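Local coordinates for arabinogalactan endo-1,4-beta-galactosidase (Ignisphaera aggregans, PDB 7OSK), which probably cleaves internal beta-1,4-galactosidic bonds of galactans through this family 53 catalytic domain, the hyperthermostable, calcium-binding part of a longer archaeal protein, at residues Leu93-Asp98 with Tyr166-Asn171; Ile133-Ser138 with Lys174-His179; Val186-Glu191 with Ser218-Val223. One frame throughout, in Å; residues are numbered along the deposited sequence.

Contact 1: Leu93-Asp98 with Tyr166-Asn171; sequences LRVWND and YNWTYN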
loop_
_atom_site.group_PDB
_atom_site.type_symbol
_atom_site.label_atom_id
_atom_site.label_comp_id
_atom_site.label_asym_id
_atom_site.label_seq_id
_atom_site.Cartn_x
_atom_site.Cartn_y
_atom_site.Cartn_z
ATOM N N LEU A 93 -4.835 -1.155 3.450
ATOM C CA LEU A 93 -5.263 0.089 4.084
ATOM C C LEU A 93 -4.177 0.636 4.997
ATOM O O LEU A 93 -3.629 -0.090 5.825
ATOM C CB LEU A 93 -6.546 -0.131 4.891
ATOM C CG LEU A 93 -7.793 -0.580 4.126
ATOM C CD1 LEU A 93 -8.885 -0.972 5.102
ATOM C CD2 LEU A 93 -8.277 0.515 3.188
ATOM N N ARG A 94 -3.867 1.920 4.840
ATOM C CA ARG A 94 -2.952 2.595 5.751
ATOM C C ARG A 94 -3.729 3.109 6.955
ATOM O O ARG A 94 -4.926 3.377 6.857
ATOM C CB ARG A 94 -2.224 3.747 5.052
ATOM C CG ARG A 94 -3.136 4.821 4.487
ATOM C CD ARG A 94 -2.340 5.993 3.936
ATOM N NE ARG A 94 -3.196 6.964 3.256
ATOM C CZ ARG A 94 -3.572 6.877 1.982
ATOM N NH1 ARG A 94 -3.174 5.857 1.231
ATOM N NH2 ARG A 94 -4.352 7.811 1.458
ATOM N N VAL A 95 -3.044 3.238 8.087
ATOM C CA VAL A 95 -3.664 3.727 9.313
ATOM C C VAL A 95 -2.769 4.760 9.990
ATOM O O VAL A 95 -1.645 4.455 10.396
ATOM C CB VAL A 95 -3.958 2.570 10.304
ATOM C CG1 VAL A 95 -4.501 3.108 11.624
ATOM C CG2 VAL A 95 -4.938 1.580 9.697
ATOM N N TRP A 96 -3.280 5.983 10.099
ATOM C CA TRP A 96 -2.605 7.048 10.831
ATOM C C TRP A 96 -3.176 7.115 12.240
ATOM O O TRP A 96 -4.364 6.864 12.448
ATOM C CB TRP A 96 -2.770 8.389 10.114
ATOM C CG TRP A 96 -2.076 8.451 8.782
ATOM C CD1 TRP A 96 -0.848 7.940 8.472
ATOM C CD2 TRP A 96 -2.575 9.049 7.581
ATOM N NE1 TRP A 96 -0.551 8.187 7.154
ATOM C CE2 TRP A 96 -1.595 8.868 6.586
ATOM C CE3 TRP A 96 -3.754 9.720 7.250
ATOM C CZ2 TRP A 96 -1.759 9.332 5.283
ATOM C CZ3 TRP A 96 -3.914 10.184 5.953
ATOM C CH2 TRP A 96 -2.923 9.985 4.987
ATOM N N ASN A 97 -2.329 7.446 13.209
ATOM C CA ASN A 97 -2.734 7.440 14.608
ATOM C C ASN A 97 -3.778 8.508 14.906
ATOM O O ASN A 97 -4.833 8.213 15.470
ATOM C CB ASN A 97 -1.517 7.636 15.512
ATOM C CG ASN A 97 -0.525 6.491 15.410
ATOM O OD1 ASN A 97 -0.379 5.868 14.359
ATOM N ND2 ASN A 97 0.160 6.205 16.510
ATOM N N ASP A 98 -3.477 9.743 14.522
ATOM C CA ASP A 98 -4.375 10.868 14.758
ATOM C C ASP A 98 -4.217 11.920 13.665
ATOM O O ASP A 98 -3.541 12.929 13.865
ATOM C CB ASP A 98 -4.104 11.490 16.131
ATOM C CG ASP A 98 -5.033 12.646 16.442
ATOM O OD1 ASP A 98 -6.205 12.602 16.016
ATOM O OD2 ASP A 98 -4.590 13.600 17.112
ATOM N N TYR A 166 4.175 -0.417 21.375
ATOM C CA TYR A 166 3.643 -1.717 21.761
ATOM C C TYR A 166 2.180 -1.605 22.162
ATOM O O TYR A 166 1.323 -2.297 21.610
ATOM C CB TYR A 166 4.446 -2.325 22.912
ATOM C CG TYR A 166 3.826 -3.599 23.442
ATOM C CD1 TYR A 166 4.057 -4.819 22.818
ATOM C CD2 TYR A 166 2.995 -3.582 24.557
ATOM C CE1 TYR A 166 3.486 -5.985 23.293
ATOM C CE2 TYR A 166 2.420 -4.742 25.038
ATOM C CZ TYR A 166 2.668 -5.940 24.402
ATOM O OH TYR A 166 2.098 -7.098 24.877
ATOM N N ASN A 167 1.901 -0.731 23.125
ATOM C CA ASN A 167 0.560 -0.602 23.678
ATOM C C ASN A 167 -0.453 -0.097 22.658
ATOM O O ASN A 167 -1.623 -0.473 22.701
ATOM C CB ASN A 167 0.574 0.331 24.886
ATOM C CG ASN A 167 -0.754 0.359 25.609
ATOM O OD1 ASN A 167 -1.578 1.250 25.390
ATOM N ND2 ASN A 167 -0.975 -0.627 26.471
ATOM N N TRP A 168 -0.005 0.755 21.742
ATOM C CA TRP A 168 -0.891 1.282 20.712
ATOM C C TRP A 168 -1.182 0.215 19.663
ATOM O O TRP A 168 -2.330 0.034 19.260
ATOM C CB TRP A 168 -0.290 2.520 20.044
ATOM C CG TRP A 168 -1.213 3.131 19.037
ATOM C CD1 TRP A 168 -2.197 4.046 19.277
ATOM C CD2 TRP A 168 -1.251 2.860 17.632
ATOM N NE1 TRP A 168 -2.843 4.364 18.106
ATOM C CE2 TRP A 168 -2.281 3.650 17.081
ATOM C CE3 TRP A 168 -0.513 2.028 16.785
ATOM C CZ2 TRP A 168 -2.590 3.633 15.724
ATOM C CZ3 TRP A 168 -0.822 2.013 15.436
ATOM C CH2 TRP A 168 -1.852 2.809 14.919
ATOM N N THR A 169 -0.139 -0.486 19.226
ATOM C CA THR A 169 -0.289 -1.549 18.238
ATOM C C THR A 169 -1.172 -2.666 18.776
ATOM O O THR A 169 -2.020 -3.197 18.058
ATOM C CB THR A 169 1.072 -2.142 17.833
ATOM O OG1 THR A 169 1.915 -1.103 17.321
ATOM C CG2 THR A 169 0.897 -3.219 16.766
ATOM N N TYR A 170 -0.957 -3.024 20.037
ATOM C CA TYR A 170 -1.734 -4.078 20.671
ATOM C C TYR A 170 -3.207 -3.700 20.686
ATOM O O TYR A 170 -4.051 -4.436 20.175
ATOM C CB TYR A 170 -1.236 -4.338 22.094
ATOM C CG TYR A 170 -2.040 -5.382 22.833
ATOM C CD1 TYR A 170 -1.798 -6.736 22.645
ATOM C CD2 TYR A 170 -3.046 -5.013 23.718
ATOM C CE1 TYR A 170 -2.534 -7.693 23.314
ATOM C CE2 TYR A 170 -3.786 -5.963 24.393
ATOM C CZ TYR A 170 -3.527 -7.302 24.188
ATOM O OH TYR A 170 -4.264 -8.251 24.858
ATOM N N ASN A 171 -3.504 -2.541 21.263
ATOM C CA ASN A 171 -4.873 -2.049 21.345
ATOM C C ASN A 171 -5.461 -1.777 19.964
ATOM O O ASN A 171 -6.658 -1.959 19.749
ATOM C CB ASN A 171 -4.927 -0.780 22.197
ATOM C CG ASN A 171 -4.797 -1.066 23.683
ATOM O OD1 ASN A 171 -5.339 -2.049 24.189
ATOM N ND2 ASN A 171 -4.078 -0.203 24.392
#

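Contact 2: Ile133-Ser138 with Lys174-His179; sequences IDFHYS and KYMAEH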
loop_
_atom_site.group_PDB
_atom_site.type_symbol
_atom_site.label_atom_id
_atom_site.label_comp_id
_atom_site.label_asym_id
_atom_site.label_seq_id
_atom_site.Cartn_x
_atom_site.Cartn_y
_atom_site.Cartn_z
ATOM N N ILE A 133 -2.893 -4.298 6.698
ATOM C CA ILE A 133 -2.923 -3.000 7.360
ATOM C C ILE A 133 -1.522 -2.423 7.452
ATOM O O ILE A 133 -0.583 -3.094 7.882
ATOM C CB ILE A 133 -3.543 -3.086 8.768
ATOM C CG1 ILE A 133 -5.047 -3.350 8.661
ATOM C CG2 ILE A 133 -3.284 -1.801 9.563
ATOM C CD1 ILE A 133 -5.844 -2.244 7.985
ATOM N N ASP A 134 -1.414 -1.161 7.053
ATOM C CA ASP A 134 -0.145 -0.456 6.986
ATOM C C ASP A 134 -0.087 0.656 8.030
ATOM O O ASP A 134 -0.464 1.794 7.761
ATOM C CB ASP A 134 0.052 0.106 5.575
ATOM C CG ASP A 134 1.225 1.065 5.477
ATOM O OD1 ASP A 134 2.214 0.883 6.213
ATOM O OD2 ASP A 134 1.161 2.001 4.654
ATOM N N PHE A 135 0.373 0.312 9.227
ATOM C CA PHE A 135 0.552 1.300 10.287
ATOM C C PHE A 135 1.737 2.211 9.981
ATOM O O PHE A 135 2.889 1.819 10.154
ATOM C CB PHE A 135 0.762 0.615 11.640
ATOM C CG PHE A 135 -0.407 -0.210 12.095
ATOM C CD1 PHE A 135 -1.589 0.395 12.484
ATOM C CD2 PHE A 135 -0.319 -1.592 12.147
ATOM C CE1 PHE A 135 -2.661 -0.360 12.908
ATOM C CE2 PHE A 135 -1.390 -2.351 12.570
ATOM C CZ PHE A 135 -2.562 -1.734 12.953
ATOM N N HIS A 136 1.453 3.429 9.532
ATOM C CA HIS A 136 2.507 4.392 9.233
ATOM C C HIS A 136 3.253 4.806 10.498
ATOM O O HIS A 136 4.382 5.290 10.424
ATOM C CB HIS A 136 1.927 5.628 8.539
ATOM C CG HIS A 136 1.566 5.401 7.104
ATOM N ND1 HIS A 136 1.827 6.324 6.114
ATOM C CD2 HIS A 136 0.966 4.354 6.492
ATOM C CE1 HIS A 136 1.404 5.853 4.954
ATOM N NE2 HIS A 136 0.876 4.659 5.156
ATOM N N TYR A 137 2.627 4.589 11.654
ATOM C CA TYR A 137 3.160 5.056 12.931
ATOM C C TYR A 137 3.502 6.541 12.831
ATOM O O TYR A 137 4.571 6.989 13.239
ATOM C CB TYR A 137 4.377 4.226 13.348
ATOM C CG TYR A 137 4.010 2.804 13.721
ATOM C CD1 TYR A 137 3.357 2.529 14.918
ATOM C CD2 TYR A 137 4.306 1.743 12.878
ATOM C CE1 TYR A 137 3.010 1.236 15.264
ATOM C CE2 TYR A 137 3.964 0.444 13.217
ATOM C CZ TYR A 137 3.317 0.197 14.410
ATOM O OH TYR A 137 2.976 -1.092 14.748
ATOM N N SER A 138 2.557 7.286 12.269
ATOM C CA SER A 138 2.647 8.730 12.123
ATOM C C SER A 138 1.221 9.263 12.096
ATOM O O SER A 138 0.284 8.498 11.869
ATOM C CB SER A 138 3.401 9.106 10.846
ATOM O OG SER A 138 3.435 10.511 10.664
ATOM N N LYS A 174 -6.281 -5.143 18.632
ATOM C CA LYS A 174 -7.359 -5.639 19.484
ATOM C C LYS A 174 -8.680 -4.976 19.107
ATOM O O LYS A 174 -9.745 -5.578 19.242
ATOM C CB LYS A 174 -7.052 -5.391 20.964
ATOM C CG LYS A 174 -6.513 -6.604 21.714
ATOM C CD LYS A 174 -7.559 -7.711 21.817
ATOM C CE LYS A 174 -7.033 -8.910 22.583
ATOM N NZ LYS A 174 -7.951 -10.075 22.468
ATOM N N TYR A 175 -8.602 -3.732 18.640
ATOM C CA TYR A 175 -9.783 -3.005 18.191
ATOM C C TYR A 175 -10.332 -3.619 16.903
ATOM O O TYR A 175 -11.541 -3.830 16.772
ATOM C CB TYR A 175 -9.450 -1.522 17.986
ATOM C CG TYR A 175 -10.573 -0.690 17.405
ATOM C CD1 TYR A 175 -10.733 -0.569 16.030
ATOM C CD2 TYR A 175 -11.463 -0.015 18.229
ATOM C CE1 TYR A 175 -11.751 0.192 15.492
ATOM C CE2 TYR A 175 -12.487 0.752 17.698
ATOM C CZ TYR A 175 -12.627 0.850 16.330
ATOM O OH TYR A 175 -13.643 1.612 15.796
ATOM N N MET A 176 -9.440 -3.920 15.964
ATOM C CA MET A 176 -9.843 -4.467 14.673
ATOM C C MET A 176 -10.399 -5.883 14.814
ATOM O O MET A 176 -11.319 -6.272 14.094
ATOM C CB MET A 176 -8.661 -4.470 13.700
ATOM C CG MET A 176 -7.931 -3.144 13.603
ATOM S SD MET A 176 -6.788 -3.037 12.214
ATOM C CE MET A 176 -7.939 -3.030 10.839
ATOM N N ALA A 177 -9.837 -6.649 15.745
ATOM C CA ALA A 177 -10.249 -8.034 15.953
ATOM C C ALA A 177 -11.705 -8.122 16.404
ATOM O O ALA A 177 -12.413 -9.069 16.055
ATOM C CB ALA A 177 -9.342 -8.709 16.974
ATOM N N GLU A 178 -12.152 -7.131 17.168
ATOM C CA GLU A 178 -13.489 -7.158 17.754
ATOM C C GLU A 178 -14.560 -6.693 16.777
ATOM O O GLU A 178 -15.713 -7.122 16.856
ATOM C CB GLU A 178 -13.524 -6.302 19.017
ATOM C CG GLU A 178 -12.696 -6.884 20.139
ATOM C CD GLU A 178 -13.136 -8.289 20.509
ATOM O OE1 GLU A 178 -14.363 -8.531 20.564
ATOM O OE2 GLU A 178 -12.257 -9.146 20.741
ATOM N N HIS A 179 -14.175 -5.822 15.853
ATOM C CA HIS A 179 -15.065 -5.415 14.775
ATOM C C HIS A 179 -14.934 -6.387 13.605
ATOM O O HIS A 179 -15.373 -6.094 12.492
ATOM C CB HIS A 179 -14.753 -3.984 14.335
ATOM C CG HIS A 179 -14.919 -2.972 15.427
ATOM N ND1 HIS A 179 -14.121 -2.952 16.551
ATOM C CD2 HIS A 179 -15.794 -1.949 15.570
ATOM C CE1 HIS A 179 -14.496 -1.960 17.337
ATOM N NE2 HIS A 179 -15.508 -1.334 16.765
#

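Contact 3: Val186-Glu191 with Ser218-Val223; sequences VQIGNE and SAVKDV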
loop_
_atom_site.group_PDB
_atom_site.type_symbol
_atom_site.label_atom_id
_atom_site.label_comp_id
_atom_site.label_asym_id
_atom_site.label_seq_id
_atom_site.Cartn_x
_atom_site.Cartn_y
_atom_site.Cartn_z
ATOM N N VAL A 186 0.254 -7.515 8.559
ATOM C CA VAL A 186 0.535 -6.203 9.124
ATOM C C VAL A 186 1.859 -5.681 8.582
ATOM O O VAL A 186 2.826 -6.427 8.434
ATOM C CB VAL A 186 0.571 -6.251 10.666
ATOM C CG1 VAL A 186 1.111 -4.940 11.246
ATOM C CG2 VAL A 186 -0.822 -6.540 11.207
ATOM N N GLN A 187 1.882 -4.387 8.287
ATOM C CA GLN A 187 3.054 -3.736 7.720
ATOM C C GLN A 187 3.638 -2.733 8.709
ATOM O O GLN A 187 3.099 -1.647 8.911
ATOM C CB GLN A 187 2.675 -3.070 6.395
ATOM C CG GLN A 187 3.651 -2.023 5.893
ATOM C CD GLN A 187 3.389 -1.582 4.455
ATOM O OE1 GLN A 187 3.931 -0.570 4.011
ATOM N NE2 GLN A 187 2.568 -2.334 3.722
ATOM N N ILE A 188 4.752 -3.121 9.322
ATOM C CA ILE A 188 5.371 -2.332 10.380
ATOM C C ILE A 188 6.052 -1.097 9.796
ATOM O O ILE A 188 7.224 -1.137 9.418
ATOM C CB ILE A 188 6.414 -3.159 11.178
ATOM C CG1 ILE A 188 5.851 -4.528 11.576
ATOM C CG2 ILE A 188 6.878 -2.393 12.412
ATOM C CD1 ILE A 188 4.636 -4.472 12.482
ATOM N N GLY A 189 5.308 0.003 9.724
ATOM C CA GLY A 189 5.818 1.229 9.139
ATOM C C GLY A 189 5.631 1.231 7.634
ATOM O O GLY A 189 5.428 0.173 7.038
ATOM N N ASN A 190 5.696 2.411 7.020
ATOM C CA ASN A 190 5.557 2.525 5.569
ATOM C C ASN A 190 6.840 3.017 4.920
ATOM O O ASN A 190 7.285 4.138 5.174
ATOM C CB ASN A 190 4.408 3.464 5.196
ATOM C CG ASN A 190 4.031 3.361 3.727
ATOM O OD1 ASN A 190 3.477 2.352 3.291
ATOM N ND2 ASN A 190 4.334 4.402 2.956
ATOM N N GLU A 191 7.414 2.172 4.068
ATOM C CA GLU A 191 8.668 2.472 3.388
ATOM C C GLU A 191 9.717 2.943 4.393
ATOM O O GLU A 191 10.153 4.096 4.374
ATOM C CB GLU A 191 8.441 3.520 2.298
ATOM C CG GLU A 191 7.481 3.061 1.212
ATOM C CD GLU A 191 7.264 4.100 0.131
ATOM O OE1 GLU A 191 7.929 5.155 0.168
ATOM O OE2 GLU A 191 6.428 3.858 -0.763
ATOM N N SER A 218 6.201 -7.496 18.574
ATOM C CA SER A 218 5.791 -8.199 19.785
ATOM C C SER A 218 4.311 -7.973 20.052
ATOM O O SER A 218 3.612 -8.871 20.519
ATOM C CB SER A 218 6.613 -7.746 20.992
ATOM O OG SER A 218 7.892 -8.355 20.998
ATOM N N ALA A 219 3.835 -6.771 19.745
ATOM C CA ALA A 219 2.437 -6.430 19.961
ATOM C C ALA A 219 1.532 -7.237 19.035
ATOM O O ALA A 219 0.524 -7.788 19.473
ATOM C CB ALA A 219 2.214 -4.939 19.755
ATOM N N VAL A 220 1.902 -7.311 17.759
ATOM C CA VAL A 220 1.105 -8.026 16.768
ATOM C C VAL A 220 0.926 -9.494 17.146
ATOM O O VAL A 220 -0.182 -10.032 17.083
ATOM C CB VAL A 220 1.748 -7.959 15.366
ATOM C CG1 VAL A 220 0.892 -8.711 14.346
ATOM C CG2 VAL A 220 1.949 -6.516 14.936
ATOM N N LYS A 221 2.024 -10.133 17.536
ATOM C CA LYS A 221 2.032 -11.568 17.803
ATOM C C LYS A 221 1.252 -11.887 19.080
ATOM O O LYS A 221 0.676 -12.968 19.211
ATOM C CB LYS A 221 3.472 -12.091 17.919
ATOM C CG LYS A 221 4.438 -11.573 16.843
ATOM C CD LYS A 221 4.539 -12.505 15.649
ATOM C CE LYS A 221 5.426 -13.707 15.941
ATOM N NZ LYS A 221 6.800 -13.524 15.391
ATOM N N ASP A 222 1.233 -10.942 20.018
ATOM C CA ASP A 222 0.508 -11.115 21.276
ATOM C C ASP A 222 -1.003 -11.095 21.045
ATOM O O ASP A 222 -1.762 -11.712 21.795
ATOM C CB ASP A 222 0.899 -10.029 22.283
ATOM C CG ASP A 222 2.285 -10.237 22.866
ATOM O OD1 ASP A 222 2.764 -11.391 22.897
ATOM O OD2 ASP A 222 2.893 -9.238 23.305
ATOM N N VAL A 223 -1.437 -10.377 20.012
ATOM C CA VAL A 223 -2.841 -10.386 19.616
ATOM C C VAL A 223 -3.129 -11.677 18.859
ATOM O O VAL A 223 -4.146 -12.332 19.087
ATOM C CB VAL A 223 -3.204 -9.171 18.732
ATOM C CG1 VAL A 223 -4.696 -9.169 18.411
ATOM C CG2 VAL A 223 -2.809 -7.872 19.416
#

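Contact 1: Leu93-Asp98 with Tyr166-Asn171
The side-chain amide of Asn97 lies flat over one face of the Trp168 indole, an amide-aromatic stack in which the two planes are only 10° apart. Asn97 ND2 stands 3.6 Å above the Trp168 indole plane, over the centre of the ring system, with CE2 and CD2 as its nearest ring atoms. The oxygen points the other way, over the outer part of the benzo ring: Asn97 OD1 is 3.4 Å from Trp168 CZ2. Asn97 CG lies between the two, 3.5 Å from the same Trp168 CZ2. With no hydrogen bond between the segments, the contact rests on the overlap of two flat groups and on dispersion.

A second residue meets the indole from a different direction. Val95, on strand 90-95, brings its CG1 methyl to the rim of the ring near its plane, 4.2 Å from Trp168 CH2. The indole reaches both partners because its CG is anti to the backbone N (chi1 -177°), which carries the ring away from the helix and across to the strand end. A leucine in place of Trp168 would probably leave the Asn97 amide without its flat partner and freer to turn, and open a gap beside Val95 CG1.

Asn97 belongs to the loop leaving strand 90-95 and is hydrogen-bonded through its backbone to Ser138, while its side chain also touches Asp139 and Trp153. The Trp168 ring in turn meets Phe135 of strand 130-135 with the rings nearly perpendicular, and Val95 packs on Leu114 and Met117 of helix 114-126. The indole of helix 158-178 thus reaches past the third barrel strand to the C-terminal end of the second.

Contact 2: Ile133-Ser138 with Lys174-His179
Met176 reaches from helix 158-178 to Ile133 and Phe135 on the barrel strand. Its CB points at the strand, and CG, anti to the carbonyl carbon (chi1 -50°), continues in that direction along an almost extended chi2. Met176 SD is the first atom to touch, 4.0 Å from Ile133 CG1 and, more loosely, 4.5 Å from Phe135 CZ. At the sulfur the chain bends (chi3 68°), turning the terminal methyl onto the isoleucine, so that Met176 CE is 3.6 Å from Ile133 CD1 and equally near CG1. The two side chains therefore meet tip to tip. The other branch of the isoleucine is used within its own strand, Ile133 CG2 resting over one face of the Phe135 ring toward its rim.

On the other segment, His179 ND1 donates a hydrogen bond of 2.7 Å to Tyr175 O, with an N-H...O angle of 146°, and the imidazole CE1 lies over the Tyr175 ring toward its rim.

All three residues that touch are buried between sheet and helix layers of the TIM barrel. Met176 also packs on Thr118, and Tyr175 on Leu114, Pro115 and Thr118, of helix 114-126; Ile133 touches Leu93 and Val95 on strand 90-95, and Phe135 touches Val186 on strand 185-188.

Contact 3: Val186-Glu191 with Ser218-Val223
Val220 is the residue through which helical segment 218-223 meets Val186 and Ile188 of the strand. The segment starts at Ser218, whose carbonyl oxygen accepts the helical hydrogen bond from Asp222 N, the Ser218 O to Asp222 N distance being 3.2 Å. Ala219 turns to the neighbouring helix 158-178, where its methyl packs on Tyr166 and Thr169.

Val220 follows, pointing at the strand with both methyls engaged. Its CG1, anti to the backbone N (chi1 -180°), approaches Val186 CG2 at 4.2 Å, while Val220 CG2 lies 4.1 Å from Val186 CG1. The two valines thus pass alongside each other, methyl facing methyl. The same Val220 CG2 also takes the end of the isoleucine, Ile188 CD1, at 4.2 Å, and so sits against side chains two residues apart that project from one side of the strand. The contact is wholly apolar.

Asp222, one turn on from Ser218, sends OD2 to the Tyr166 hydroxyl in a hydrogen bond between the two helices. Val223 closes the segment, its N hydrogen-bonded to Ala219 O and its side chain lying on Tyr170.

The contact lies inside the beta-alpha-beta unit of strand 185-188, helix 206-223 and strand 228-234. Val220 also packs on Ile227 and Ile229, where the chain enters the next strand, and on Leu173 of helix 158-178. The backbone of Val186 is hydrogen-bonded to Lys228 and Val230 on the strand after, so the valine pair joins the helix layer to the fourth strand of the barrel.

From the N terminus the chain passes through strand 90-95, which opens contact 1, and then strand 130-135, which opens contact 2. Segments 166-171 and 174-179, on helix 158-178 and its end, close contacts 1 and 2 in turn, so the two loops cross. Contact 3 begins only afterwards, at 186-191, and closes at 218-223 in series with the others. Together they fasten two successive outer helices to strands two, three and four of the eight-stranded barrel. Backbone hydrogen bonds between those strands, between Leu93 and Asp134 and between Ile133 and Gln187, join the three contacts across the sheet.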